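PDB 7A9X: protein RMD9, mitochondrial from Saccharomyces cerevisiae S288C, which binds a dodecameric sequence motif in the 3'-UTRs of mitochondrial mRNAs and takes part in the processing or stability of these transcripts. Local coordinates for residues A[402-407]-A[421-426]; A[363-368]-A[408-413]; A[437-442]-A[461-466]; A[391-394]-A[399-402]. All coordinates share one frame; numbering follows the deposited sequence.

Contact 1: residues A[402-407]-A[421-426]; sequences PFFNVM and DFIDKN. With nucleotides of chain B.
Phe404 and Met407 of helix 401-410 close around Ile423 of helix 417-429. The two segments run nearly antiparallel, 171° apart in direction, with their axes 10.4 Å from each other. Their parent helices form the hairpin of one pentatricopeptide repeat, inferred to be PPR7. The tight part is small and apolar. CD1 of Ile423 lies 3.4 Å from SD of Met407 and 3.6 Å from CD1 of Phe404, and it meets the Phe404 ring obliquely. Met407 sends CG anti to its own N (chi1 -172°), which carries the sulfur out toward the partner helix. CB of Asn426 sits over one face of the Phe404 ring in a CH-pi contact, 4.0 Å from the ring centroid. Ile390 of helix 379-396 touches both Phe404 and Asn426.

The far side of helix 417-429 turns toward solvent. Lys425 is exposed, Asp421 and Asp424 are partly so, and none of them enters the contact. Asp424 instead makes a salt bridge with Arg460.

The side chain of Asn405 leaves the backbone on the side away from segment 421-426, and its ND2 bonds the RNA. ND2 donates to O2 of U10 of chain B over 3.1 Å, at an N-H...O angle of 156°. Glu401 OE1 also takes a bond from ND2, and OD1 bonds to Tyr427 OH. The hairpin interface is thus held mainly by apolar and CH-pi packing, while bonds at both ends of the Asn405 amide probably fix its orientation toward the uracil.

Contact 2: residues A[363-368]-A[408-413]; sequences LNNTFF and LTRASI. With nucleotides of chain B.
This is a small polar contact between Asn365 and Arg410, on the RNA-facing side of the fold. It links helix 357-374 to the end of helix 401-410. NH1 of Arg410 gives a weak hydrogen bond to OD1 of Asn365, 2.8 Å long but bent to 129°. The amide and guanidinium planes are 61° apart, so the two groups do not lie flat against each other. Arg410 reaches across by bending at chi2 (-68°) and then running straight to NE. At the base of the chain, CB of Arg410 comes within 4.1 Å of the carbonyl O of Phe368.

The first segment lies in PPR6 and the second in PPR7, both inferred repeats. In pentatricopeptide proteins such helices stack side by side into a solenoid that holds single-stranded RNA along its inner face. Here the junction of two repeats grips the RNA backbone. NH2 of Arg410 donates to OP1 of U11 of chain B over 3.0 Å, and this oxygen lies at the guanidinium edge, in its plane. NE bonds to Thr369 OG1, a second-shell link that probably limits rotation of the group. CG2 of Thr409 packs 3.4 Å from the same OP1 of U11. CG of Asn365 lies 3.6 Å from C5' of U10 of chain B. Beyond the arginine the helix tightens into a 3-10 turn, where Ser412 OG donates to Thr409 O over 3.0 Å.

Contact 3: residues A[437-442]-A[461-466]; sequences ISYRIL and WLELVK. With nucleotides of chain B.
Segments 437-442 and 461-466, on helices 436-445 and 454-470, run almost antiparallel, crossing at -163° with their axes 9.1 Å apart; their nearest CA atoms are those of Tyr439 and Leu464. The parent helices form the hairpin of the inferred PPR8, the last of the eight repeats. CD1 of Leu464 packs against the root of Tyr439, 3.7 Å from its CB, and also touches CG of Arg440 at 3.9 Å. Glu463 comes to the edge of the tyrosine ring. Its chain is extended, with CG anti to N (chi1 -166°), and OE2 ends 3.5 Å from CE2 of Tyr439. Arg434 makes a cation-pi contact with the same ring.

Arg440 runs on past Leu464 as an extended chain to the RNA. NH1 donates to O2 of U11 of chain B over 2.8 Å, and this oxygen lies near the guanidinium plane. Salt bridges from NE to Asp480 and from NH1 to Asp134 hold the group as well. CD1 of Ile437 lies 3.3 Å from C2 of the same uracil. Between the helices the contact is mainly apolar, whereas two acids probably offset the charge of Arg440 and help hold its guanidinium edge at O2 of U11.

Contact 4: residues A[391-394]-A[399-402]; sequences TFYS and IDEP. With nucleotides of chain B.
Tyr393 reaches from helix 379-396 to Asp400, the N-cap residue of helix 401-410. The tyrosine leaves its helix with CG anti to N (chi1 -158°), which sends the ring out toward segment 399-402. Its OH donates to OD1 of Asp400 over 2.9 Å. OD1 lies in the ring plane, at the edge, and receives the bond through its syn lone pair. The ring and carboxylate planes are 52° apart.

CG of Asp400 sits between the backbone N and the carbonyl carbon (chi1 42°), which folds the carboxylate back toward the start of the helix. OD2 caps the backbone N of Phe403 through a weak hydrogen bond. OD1 also forms a salt bridge with Lys397.

Ile399 meets the edge of the tyrosine ring. Its CG1 lies 4.0 Å from CD2 of Tyr393, and its CD1 runs on to within 3.4 Å of OG of Ser394. That hydroxyl bonds back to Ile390 O in its own helix. The ring of Tyr393 stacks with that of Phe403, and its OH also takes a bond from Asn364 ND2.

The contact bridges the turn between the inferred repeats PPR6 and PPR7. One carboxylate serves the phenol, a lysine and a helix start. With these partners, and the helix N terminus beside it, Asp400 would be expected to remain ionised although it is buried.

From the N terminus, segment 363-368 opens contact 2. Before it closes, contact 4 joins 391-394 to 399-402 in a short loop that lies wholly within the larger one. Contact 1 starts at Pro402, where contact 4 ends. Segment 408-413 then closes contact 2, and 421-426 closes contact 1, so these two cross. Contact 3 follows in series. Helix 401-410 is common to contacts 1, 2 and 4 and ties the inferred PPR6 to PPR7. Contact 3 lies in the inferred PPR8 and meets its neighbours through Asn405 against Ser438 and Ile441, Leu408 against Leu442, and a probable hydrogen bond between Ser438 and Glu401.

Contact 1: residues A[402-407]-A[421-426]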
# COMPACT_ATOMS: atom_id res chain seq x y z
N PRO A 402 -4.43 15.21 1.14
CA PRO A 402 -4.73 14.14 0.17
C PRO A 402 -6.19 14.09 -0.26
O PRO A 402 -6.48 13.66 -1.38
CB PRO A 402 -4.32 12.87 0.93
CG PRO A 402 -3.25 13.32 1.84
CD PRO A 402 -3.69 14.68 2.30
N PHE A 403 -7.12 14.53 0.60
CA PHE A 403 -8.53 14.58 0.22
C PHE A 403 -8.72 15.40 -1.06
O PHE A 403 -9.37 14.94 -2.00
CB PHE A 403 -9.36 15.17 1.36
CG PHE A 403 -10.81 15.38 1.02
CD1 PHE A 403 -11.70 14.32 1.03
CD2 PHE A 403 -11.28 16.64 0.69
CE1 PHE A 403 -13.04 14.51 0.72
CE2 PHE A 403 -12.61 16.84 0.38
CZ PHE A 403 -13.49 15.78 0.40
N PHE A 404 -8.15 16.60 -1.10
CA PHE A 404 -8.25 17.43 -2.29
C PHE A 404 -7.26 17.02 -3.38
O PHE A 404 -7.53 17.26 -4.56
CB PHE A 404 -8.05 18.91 -1.93
CG PHE A 404 -9.30 19.58 -1.43
CD1 PHE A 404 -10.42 19.69 -2.24
CD2 PHE A 404 -9.35 20.12 -0.15
CE1 PHE A 404 -11.57 20.32 -1.79
CE2 PHE A 404 -10.50 20.75 0.31
CZ PHE A 404 -11.61 20.85 -0.51
N ASN A 405 -6.13 16.40 -3.01
CA ASN A 405 -5.18 15.93 -4.01
C ASN A 405 -5.79 14.83 -4.88
O ASN A 405 -5.68 14.87 -6.11
CB ASN A 405 -3.90 15.44 -3.34
CG ASN A 405 -3.12 16.57 -2.67
OD1 ASN A 405 -3.31 17.74 -2.98
ND2 ASN A 405 -2.24 16.20 -1.75
N VAL A 406 -6.44 13.85 -4.25
CA VAL A 406 -7.10 12.78 -5.00
C VAL A 406 -8.21 13.36 -5.87
O VAL A 406 -8.34 13.02 -7.05
CB VAL A 406 -7.64 11.70 -4.05
CG1 VAL A 406 -8.42 10.66 -4.82
CG2 VAL A 406 -6.50 11.06 -3.28
N MET A 407 -9.03 14.24 -5.29
CA MET A 407 -10.12 14.86 -6.04
C MET A 407 -9.59 15.58 -7.27
O MET A 407 -10.12 15.40 -8.38
CB MET A 407 -10.88 15.83 -5.13
CG MET A 407 -12.16 16.39 -5.74
SD MET A 407 -12.86 17.72 -4.75
CE MET A 407 -13.01 16.94 -3.15
N ASP A 421 -9.11 25.68 -10.47
CA ASP A 421 -9.10 26.87 -9.63
C ASP A 421 -9.95 26.69 -8.38
O ASP A 421 -9.67 27.31 -7.35
CB ASP A 421 -9.57 28.08 -10.43
CG ASP A 421 -8.73 28.35 -11.65
OD1 ASP A 421 -7.51 28.06 -11.61
OD2 ASP A 421 -9.27 28.84 -12.66
N PHE A 422 -10.98 25.84 -8.45
CA PHE A 422 -11.81 25.59 -7.28
C PHE A 422 -11.02 24.83 -6.21
O PHE A 422 -11.06 25.20 -5.03
CB PHE A 422 -13.06 24.81 -7.69
CG PHE A 422 -13.93 24.39 -6.54
CD1 PHE A 422 -14.75 25.31 -5.90
CD2 PHE A 422 -13.94 23.08 -6.10
CE1 PHE A 422 -15.56 24.92 -4.83
CE2 PHE A 422 -14.74 22.68 -5.04
CZ PHE A 422 -15.55 23.60 -4.41
N ILE A 423 -10.29 23.79 -6.61
CA ILE A 423 -9.51 23.02 -5.64
C ILE A 423 -8.35 23.85 -5.11
O ILE A 423 -8.06 23.84 -3.91
CB ILE A 423 -9.01 21.71 -6.27
CG1 ILE A 423 -10.19 20.85 -6.73
CG2 ILE A 423 -8.16 20.93 -5.27
CD1 ILE A 423 -11.18 20.59 -5.64
N ASP A 424 -7.66 24.58 -6.00
CA ASP A 424 -6.55 25.42 -5.57
C ASP A 424 -7.01 26.45 -4.54
O ASP A 424 -6.32 26.70 -3.55
CB ASP A 424 -5.94 26.12 -6.79
CG ASP A 424 -4.53 26.62 -6.53
OD1 ASP A 424 -4.05 26.48 -5.39
OD2 ASP A 424 -3.90 27.14 -7.48
N LYS A 425 -8.19 27.03 -4.76
CA LYS A 425 -8.75 27.98 -3.81
C LYS A 425 -9.09 27.33 -2.48
O LYS A 425 -8.93 27.95 -1.42
CB LYS A 425 -9.98 28.65 -4.42
CG LYS A 425 -10.85 29.43 -3.46
CD LYS A 425 -12.11 29.92 -4.16
CE LYS A 425 -13.10 30.54 -3.20
NZ LYS A 425 -14.38 30.90 -3.88
N ASN A 426 -9.55 26.07 -2.50
CA ASN A 426 -9.99 25.42 -1.28
C ASN A 426 -8.83 25.02 -0.37
O ASN A 426 -9.04 24.82 0.83
CB ASN A 426 -10.84 24.19 -1.61
CG ASN A 426 -12.23 24.56 -2.07
OD1 ASN A 426 -12.46 25.65 -2.59
ND2 ASN A 426 -13.18 23.65 -1.88
P U B 10 -1.49 6.00 -4.29
OP1 U B 10 -1.86 5.37 -5.59
OP2 U B 10 -0.06 6.07 -3.90
O5' U B 10 -2.08 7.48 -4.29
C5' U B 10 -3.35 7.77 -4.85
C4' U B 10 -3.61 9.26 -4.86
O4' U B 10 -3.51 9.77 -3.51
C3' U B 10 -2.62 10.08 -5.67
O3' U B 10 -2.98 10.16 -7.04
C2' U B 10 -2.64 11.44 -4.97
O2' U B 10 -3.70 12.25 -5.45
C1' U B 10 -2.92 11.05 -3.52
N1 U B 10 -1.70 11.02 -2.68
C2 U B 10 -1.43 12.13 -1.90
O2 U B 10 -2.13 13.12 -1.89
N3 U B 10 -0.29 12.03 -1.14
C4 U B 10 0.58 10.96 -1.07
O4 U B 10 1.56 11.02 -0.33
C5 U B 10 0.22 9.85 -1.90
C6 U B 10 -0.88 9.91 -2.66

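Contact 2: residues A[363-368]-A[408-413]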
# COMPACT_ATOMS: atom_id res chain seq x y z
N LEU A 363 -8.60 5.55 1.45
CA LEU A 363 -10.05 5.46 1.31
C LEU A 363 -10.56 6.45 0.27
O LEU A 363 -11.34 6.09 -0.62
CB LEU A 363 -10.74 5.71 2.65
CG LEU A 363 -12.27 5.73 2.63
CD1 LEU A 363 -12.82 4.33 2.40
CD2 LEU A 363 -12.86 6.35 3.89
N ASN A 364 -10.11 7.71 0.36
CA ASN A 364 -10.56 8.72 -0.59
C ASN A 364 -10.09 8.42 -2.00
O ASN A 364 -10.76 8.79 -2.97
CB ASN A 364 -10.07 10.10 -0.14
CG ASN A 364 -10.71 10.54 1.16
OD1 ASN A 364 -11.87 10.23 1.43
ND2 ASN A 364 -9.96 11.28 1.97
N ASN A 365 -8.95 7.73 -2.15
CA ASN A 365 -8.50 7.31 -3.47
C ASN A 365 -9.52 6.39 -4.12
O ASN A 365 -9.91 6.60 -5.28
CB ASN A 365 -7.14 6.61 -3.36
CG ASN A 365 -6.60 6.19 -4.71
OD1 ASN A 365 -6.79 6.87 -5.72
ND2 ASN A 365 -5.91 5.05 -4.74
N THR A 366 -9.97 5.37 -3.39
CA THR A 366 -10.98 4.46 -3.92
C THR A 366 -12.29 5.19 -4.21
O THR A 366 -12.92 4.96 -5.25
CB THR A 366 -11.21 3.31 -2.94
OG1 THR A 366 -9.97 2.65 -2.68
CG2 THR A 366 -12.21 2.31 -3.50
N PHE A 367 -12.69 6.09 -3.31
CA PHE A 367 -13.99 6.75 -3.44
C PHE A 367 -14.02 7.71 -4.62
O PHE A 367 -14.96 7.69 -5.42
CB PHE A 367 -14.32 7.48 -2.14
CG PHE A 367 -15.53 8.36 -2.23
CD1 PHE A 367 -16.79 7.81 -2.40
CD2 PHE A 367 -15.41 9.74 -2.14
CE1 PHE A 367 -17.92 8.61 -2.48
CE2 PHE A 367 -16.53 10.55 -2.22
CZ PHE A 367 -17.79 9.98 -2.39
N PHE A 368 -13.01 8.56 -4.75
CA PHE A 368 -13.02 9.54 -5.83
C PHE A 368 -12.72 8.92 -7.18
O PHE A 368 -13.12 9.47 -8.21
CB PHE A 368 -12.04 10.68 -5.53
CG PHE A 368 -12.54 11.65 -4.50
CD1 PHE A 368 -13.73 12.33 -4.70
CD2 PHE A 368 -11.83 11.88 -3.33
CE1 PHE A 368 -14.20 13.22 -3.75
CE2 PHE A 368 -12.30 12.77 -2.38
CZ PHE A 368 -13.48 13.45 -2.59
N LEU A 408 -8.55 16.40 -7.11
CA LEU A 408 -8.00 17.15 -8.23
C LEU A 408 -7.39 16.23 -9.28
O LEU A 408 -7.55 16.46 -10.49
CB LEU A 408 -6.97 18.16 -7.73
CG LEU A 408 -6.29 19.02 -8.80
CD1 LEU A 408 -7.32 19.82 -9.58
CD2 LEU A 408 -5.27 19.94 -8.17
N THR A 409 -6.67 15.20 -8.84
CA THR A 409 -6.05 14.27 -9.79
C THR A 409 -7.10 13.62 -10.68
O THR A 409 -7.01 13.66 -11.91
CB THR A 409 -5.26 13.19 -9.03
OG1 THR A 409 -4.29 13.81 -8.17
CG2 THR A 409 -4.56 12.26 -10.01
N ARG A 410 -8.11 13.00 -10.07
CA ARG A 410 -9.14 12.30 -10.82
C ARG A 410 -10.04 13.25 -11.61
O ARG A 410 -10.67 12.81 -12.58
CB ARG A 410 -9.98 11.45 -9.87
CG ARG A 410 -9.17 10.47 -9.03
CD ARG A 410 -8.55 9.37 -9.89
NE ARG A 410 -7.79 8.41 -9.09
CZ ARG A 410 -6.46 8.35 -9.06
NH1 ARG A 410 -5.86 7.45 -8.30
NH2 ARG A 410 -5.74 9.18 -9.79
N ALA A 411 -10.11 14.53 -11.23
CA ALA A 411 -10.97 15.47 -11.94
C ALA A 411 -10.43 15.85 -13.32
O ALA A 411 -11.11 16.58 -14.05
CB ALA A 411 -11.17 16.74 -11.11
N SER A 412 -9.24 15.37 -13.69
CA SER A 412 -8.69 15.65 -15.01
C SER A 412 -9.55 15.10 -16.13
O SER A 412 -9.44 15.57 -17.27
CB SER A 412 -7.27 15.08 -15.12
OG SER A 412 -7.27 13.69 -14.85
N ILE A 413 -10.41 14.12 -15.83
CA ILE A 413 -11.32 13.58 -16.84
C ILE A 413 -12.29 14.65 -17.32
O ILE A 413 -12.72 14.63 -18.48
CB ILE A 413 -12.05 12.35 -16.27
CG1 ILE A 413 -11.13 11.13 -16.27
CG2 ILE A 413 -13.32 12.04 -17.04
CD1 ILE A 413 -11.85 9.82 -16.01
P U B 11 -2.04 9.52 -8.17
OP1 U B 11 -2.81 9.46 -9.44
OP2 U B 11 -1.44 8.28 -7.62
O5' U B 11 -0.87 10.59 -8.35
C5' U B 11 -1.13 11.87 -8.90
C4' U B 11 0.08 12.76 -8.82
O4' U B 11 0.36 13.09 -7.43
C3' U B 11 1.39 12.17 -9.32
O3' U B 11 1.52 12.20 -10.73
C2' U B 11 2.43 13.00 -8.58
O2' U B 11 2.59 14.27 -9.19
C1' U B 11 1.75 13.20 -7.23
N1 U B 11 2.16 12.17 -6.25
C2 U B 11 3.41 12.28 -5.67
O2 U B 11 4.19 13.18 -5.93
N3 U B 11 3.72 11.29 -4.77
C4 U B 11 2.92 10.23 -4.40
O4 U B 11 3.33 9.41 -3.57
C5 U B 11 1.64 10.19 -5.04
C6 U B 11 1.32 11.13 -5.92
P U B 10 -1.49 6.00 -4.29
OP1 U B 10 -1.86 5.37 -5.59
OP2 U B 10 -0.06 6.07 -3.90
O5' U B 10 -2.08 7.48 -4.29
C5' U B 10 -3.35 7.77 -4.85
C4' U B 10 -3.61 9.26 -4.86
O4' U B 10 -3.51 9.77 -3.51
C3' U B 10 -2.62 10.08 -5.67
O3' U B 10 -2.98 10.16 -7.04
C2' U B 10 -2.64 11.44 -4.97
O2' U B 10 -3.70 12.25 -5.45
C1' U B 10 -2.92 11.05 -3.52
N1 U B 10 -1.70 11.02 -2.68
C2 U B 10 -1.43 12.13 -1.90
O2 U B 10 -2.13 13.12 -1.89
N3 U B 10 -0.29 12.03 -1.14
C4 U B 10 0.58 10.96 -1.07
O4 U B 10 1.56 11.02 -0.33
C5 U B 10 0.22 9.85 -1.90
C6 U B 10 -0.88 9.91 -2.66

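Contact 3: residues A[437-442]-A[461-466]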
# COMPACT_ATOMS: atom_id res chain seq x y z
N ILE A 437 2.88 17.51 -2.90
CA ILE A 437 2.01 16.72 -3.77
C ILE A 437 1.02 17.63 -4.50
O ILE A 437 0.81 17.49 -5.71
CB ILE A 437 1.28 15.63 -2.97
CG1 ILE A 437 2.26 14.85 -2.09
CG2 ILE A 437 0.51 14.71 -3.90
CD1 ILE A 437 3.30 14.09 -2.86
N SER A 438 0.40 18.56 -3.77
CA SER A 438 -0.59 19.44 -4.38
C SER A 438 0.03 20.27 -5.50
O SER A 438 -0.53 20.36 -6.60
CB SER A 438 -1.20 20.35 -3.32
OG SER A 438 -0.19 21.11 -2.67
N TYR A 439 1.19 20.88 -5.24
CA TYR A 439 1.84 21.70 -6.25
C TYR A 439 2.24 20.87 -7.47
O TYR A 439 2.22 21.37 -8.59
CB TYR A 439 3.05 22.41 -5.65
CG TYR A 439 2.70 23.32 -4.49
CD1 TYR A 439 2.62 22.82 -3.19
CD2 TYR A 439 2.44 24.67 -4.68
CE1 TYR A 439 2.30 23.63 -2.12
CE2 TYR A 439 2.12 25.50 -3.62
CZ TYR A 439 2.05 24.97 -2.34
OH TYR A 439 1.73 25.79 -1.28
N ARG A 440 2.60 19.60 -7.26
CA ARG A 440 2.85 18.71 -8.39
C ARG A 440 1.59 18.48 -9.20
O ARG A 440 1.61 18.54 -10.43
CB ARG A 440 3.43 17.38 -7.91
CG ARG A 440 4.90 17.45 -7.52
CD ARG A 440 5.36 16.14 -6.90
NE ARG A 440 6.79 16.17 -6.59
CZ ARG A 440 7.43 15.23 -5.90
NH1 ARG A 440 6.76 14.18 -5.44
NH2 ARG A 440 8.73 15.34 -5.67
N ILE A 441 0.47 18.21 -8.52
CA ILE A 441 -0.78 17.91 -9.22
C ILE A 441 -1.32 19.16 -9.91
O ILE A 441 -1.85 19.09 -11.02
CB ILE A 441 -1.81 17.31 -8.25
CG1 ILE A 441 -1.27 16.02 -7.64
CG2 ILE A 441 -3.13 17.06 -8.96
CD1 ILE A 441 -2.05 15.54 -6.45
N LEU A 442 -1.19 20.32 -9.26
CA LEU A 442 -1.66 21.57 -9.86
C LEU A 442 -0.93 21.85 -11.17
O LEU A 442 -1.53 22.33 -12.14
CB LEU A 442 -1.48 22.73 -8.88
CG LEU A 442 -2.51 22.81 -7.75
CD1 LEU A 442 -2.04 23.76 -6.67
CD2 LEU A 442 -3.86 23.25 -8.29
N TRP A 461 5.00 25.91 -12.14
CA TRP A 461 6.30 25.25 -12.00
C TRP A 461 7.19 25.99 -11.02
O TRP A 461 7.86 25.37 -10.19
CB TRP A 461 6.98 25.14 -13.36
CG TRP A 461 8.45 24.80 -13.25
CD1 TRP A 461 9.50 25.68 -13.25
CD2 TRP A 461 9.02 23.50 -13.11
NE1 TRP A 461 10.68 25.00 -13.12
CE2 TRP A 461 10.42 23.66 -13.03
CE3 TRP A 461 8.49 22.20 -13.04
CZ2 TRP A 461 11.29 22.58 -12.89
CZ3 TRP A 461 9.36 21.14 -12.90
CH2 TRP A 461 10.75 21.33 -12.83
N LEU A 462 7.23 27.32 -11.11
CA LEU A 462 8.04 28.11 -10.19
C LEU A 462 7.58 27.91 -8.75
O LEU A 462 8.41 27.70 -7.85
CB LEU A 462 7.99 29.59 -10.57
CG LEU A 462 8.66 29.99 -11.88
CD1 LEU A 462 8.35 31.44 -12.23
CD2 LEU A 462 10.16 29.76 -11.81
N GLU A 463 6.27 27.96 -8.51
CA GLU A 463 5.76 27.78 -7.16
C GLU A 463 6.04 26.37 -6.63
O GLU A 463 6.17 26.18 -5.42
CB GLU A 463 4.26 28.08 -7.12
CG GLU A 463 3.71 28.26 -5.71
CD GLU A 463 2.27 28.75 -5.70
OE1 GLU A 463 1.72 29.02 -6.79
OE2 GLU A 463 1.70 28.88 -4.60
N LEU A 464 6.15 25.39 -7.53
CA LEU A 464 6.55 24.05 -7.11
C LEU A 464 8.01 24.02 -6.68
O LEU A 464 8.35 23.47 -5.62
CB LEU A 464 6.30 23.05 -8.24
CG LEU A 464 6.87 21.64 -8.05
CD1 LEU A 464 6.30 20.97 -6.81
CD2 LEU A 464 6.63 20.79 -9.29
N VAL A 465 8.90 24.61 -7.48
CA VAL A 465 10.31 24.67 -7.12
C VAL A 465 10.50 25.46 -5.83
O VAL A 465 11.33 25.11 -4.98
CB VAL A 465 11.14 25.26 -8.27
CG1 VAL A 465 12.62 25.29 -7.90
CG2 VAL A 465 10.93 24.47 -9.55
N LYS A 466 9.72 26.53 -5.65
CA LYS A 466 9.78 27.28 -4.40
C LYS A 466 9.36 26.42 -3.22
O LYS A 466 10.05 26.36 -2.20
CB LYS A 466 8.90 28.53 -4.50
CG LYS A 466 9.43 29.60 -5.45
CD LYS A 466 8.48 30.78 -5.55
CE LYS A 466 9.01 31.84 -6.50
NZ LYS A 466 8.07 32.99 -6.63
P U B 11 -2.04 9.52 -8.17
OP1 U B 11 -2.81 9.46 -9.44
OP2 U B 11 -1.44 8.28 -7.62
O5' U B 11 -0.87 10.59 -8.35
C5' U B 11 -1.13 11.87 -8.90
C4' U B 11 0.08 12.76 -8.82
O4' U B 11 0.36 13.09 -7.43
C3' U B 11 1.39 12.17 -9.32
O3' U B 11 1.52 12.20 -10.73
C2' U B 11 2.43 13.00 -8.58
O2' U B 11 2.59 14.27 -9.19
C1' U B 11 1.75 13.20 -7.23
N1 U B 11 2.16 12.17 -6.25
C2 U B 11 3.41 12.28 -5.67
O2 U B 11 4.19 13.18 -5.93
N3 U B 11 3.72 11.29 -4.77
C4 U B 11 2.92 10.23 -4.40
O4 U B 11 3.33 9.41 -3.57
C5 U B 11 1.64 10.19 -5.04
C6 U B 11 1.32 11.13 -5.92
P U B 10 -1.49 6.00 -4.29
OP1 U B 10 -1.86 5.37 -5.59
OP2 U B 10 -0.06 6.07 -3.90
O5' U B 10 -2.08 7.48 -4.29
C5' U B 10 -3.35 7.77 -4.85
C4' U B 10 -3.61 9.26 -4.86
O4' U B 10 -3.51 9.77 -3.51
C3' U B 10 -2.62 10.08 -5.67
O3' U B 10 -2.98 10.16 -7.04
C2' U B 10 -2.64 11.44 -4.97
O2' U B 10 -3.70 12.25 -5.45
C1' U B 10 -2.92 11.05 -3.52
N1 U B 10 -1.70 11.02 -2.68
C2 U B 10 -1.43 12.13 -1.90
O2 U B 10 -2.13 13.12 -1.89
N3 U B 10 -0.29 12.03 -1.14
C4 U B 10 0.58 10.96 -1.07
O4 U B 10 1.56 11.02 -0.33
C5 U B 10 0.22 9.85 -1.90
C6 U B 10 -0.88 9.91 -2.66

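Contact 4: residues A[391-394]-A[399-402]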
# COMPACT_ATOMS: atom_id res chain seq x y z
N THR A 391 -18.73 19.48 2.07
CA THR A 391 -19.45 19.89 3.27
C THR A 391 -19.50 18.76 4.30
O THR A 391 -19.26 18.98 5.49
CB THR A 391 -20.86 20.36 2.91
OG1 THR A 391 -20.78 21.56 2.13
CG2 THR A 391 -21.69 20.62 4.15
N PHE A 392 -19.81 17.54 3.84
CA PHE A 392 -19.85 16.41 4.76
C PHE A 392 -18.48 16.13 5.36
O PHE A 392 -18.35 15.90 6.57
CB PHE A 392 -20.37 15.16 4.05
CG PHE A 392 -20.04 13.89 4.77
CD1 PHE A 392 -20.83 13.45 5.83
CD2 PHE A 392 -18.94 13.13 4.41
CE1 PHE A 392 -20.52 12.29 6.50
CE2 PHE A 392 -18.62 11.97 5.07
CZ PHE A 392 -19.42 11.54 6.12
N TYR A 393 -17.44 16.13 4.52
CA TYR A 393 -16.09 15.83 5.00
C TYR A 393 -15.61 16.90 5.98
O TYR A 393 -14.91 16.58 6.95
CB TYR A 393 -15.14 15.71 3.81
CG TYR A 393 -13.88 14.92 4.08
CD1 TYR A 393 -13.88 13.53 4.04
CD2 TYR A 393 -12.67 15.56 4.36
CE1 TYR A 393 -12.73 12.80 4.28
CE2 TYR A 393 -11.52 14.84 4.60
CZ TYR A 393 -11.55 13.46 4.56
OH TYR A 393 -10.40 12.75 4.80
N SER A 394 -15.99 18.16 5.75
CA SER A 394 -15.65 19.21 6.71
C SER A 394 -16.34 18.97 8.05
O SER A 394 -15.76 19.22 9.11
CB SER A 394 -16.04 20.58 6.15
OG SER A 394 -15.37 20.84 4.93
N ILE A 399 -10.05 19.17 6.96
CA ILE A 399 -9.71 18.54 5.69
C ILE A 399 -8.20 18.37 5.59
O ILE A 399 -7.42 19.28 5.90
CB ILE A 399 -10.25 19.37 4.52
CG1 ILE A 399 -11.78 19.47 4.61
CG2 ILE A 399 -9.85 18.74 3.20
CD1 ILE A 399 -12.41 20.19 3.44
N ASP A 400 -7.78 17.18 5.20
CA ASP A 400 -6.38 16.89 4.92
C ASP A 400 -6.09 17.13 3.44
O ASP A 400 -6.98 17.16 2.60
CB ASP A 400 -6.06 15.44 5.28
CG ASP A 400 -7.15 14.48 4.85
OD1 ASP A 400 -8.26 14.55 5.41
OD2 ASP A 400 -6.90 13.67 3.93
N GLU A 401 -4.81 17.31 3.14
CA GLU A 401 -4.42 17.62 1.77
C GLU A 401 -4.70 16.48 0.79
O GLU A 401 -5.14 16.75 -0.33
CB GLU A 401 -2.94 18.01 1.70
CG GLU A 401 -2.63 18.87 0.49
CD GLU A 401 -1.18 18.80 0.08
OE1 GLU A 401 -0.61 17.69 0.10
OE2 GLU A 401 -0.61 19.86 -0.27
N PRO A 402 -4.43 15.21 1.14
CA PRO A 402 -4.73 14.14 0.17
C PRO A 402 -6.19 14.09 -0.26
O PRO A 402 -6.48 13.66 -1.38
CB PRO A 402 -4.32 12.87 0.93
CG PRO A 402 -3.25 13.32 1.84
CD PRO A 402 -3.69 14.68 2.30
P U B 10 -1.49 6.00 -4.29
OP1 U B 10 -1.86 5.37 -5.59
OP2 U B 10 -0.06 6.07 -3.90
O5' U B 10 -2.08 7.48 -4.29
C5' U B 10 -3.35 7.77 -4.85
C4' U B 10 -3.61 9.26 -4.86
O4' U B 10 -3.51 9.77 -3.51
C3' U B 10 -2.62 10.08 -5.67
O3' U B 10 -2.98 10.16 -7.04
C2' U B 10 -2.64 11.44 -4.97
O2' U B 10 -3.70 12.25 -5.45
C1' U B 10 -2.92 11.05 -3.52
N1 U B 10 -1.70 11.02 -2.68
C2 U B 10 -1.43 12.13 -1.90
O2 U B 10 -2.13 13.12 -1.89
N3 U B 10 -0.29 12.03 -1.14
C4 U B 10 0.58 10.96 -1.07
O4 U B 10 1.56 11.02 -0.33
C5 U B 10 0.22 9.85 -1.90
C6 U B 10 -0.88 9.91 -2.66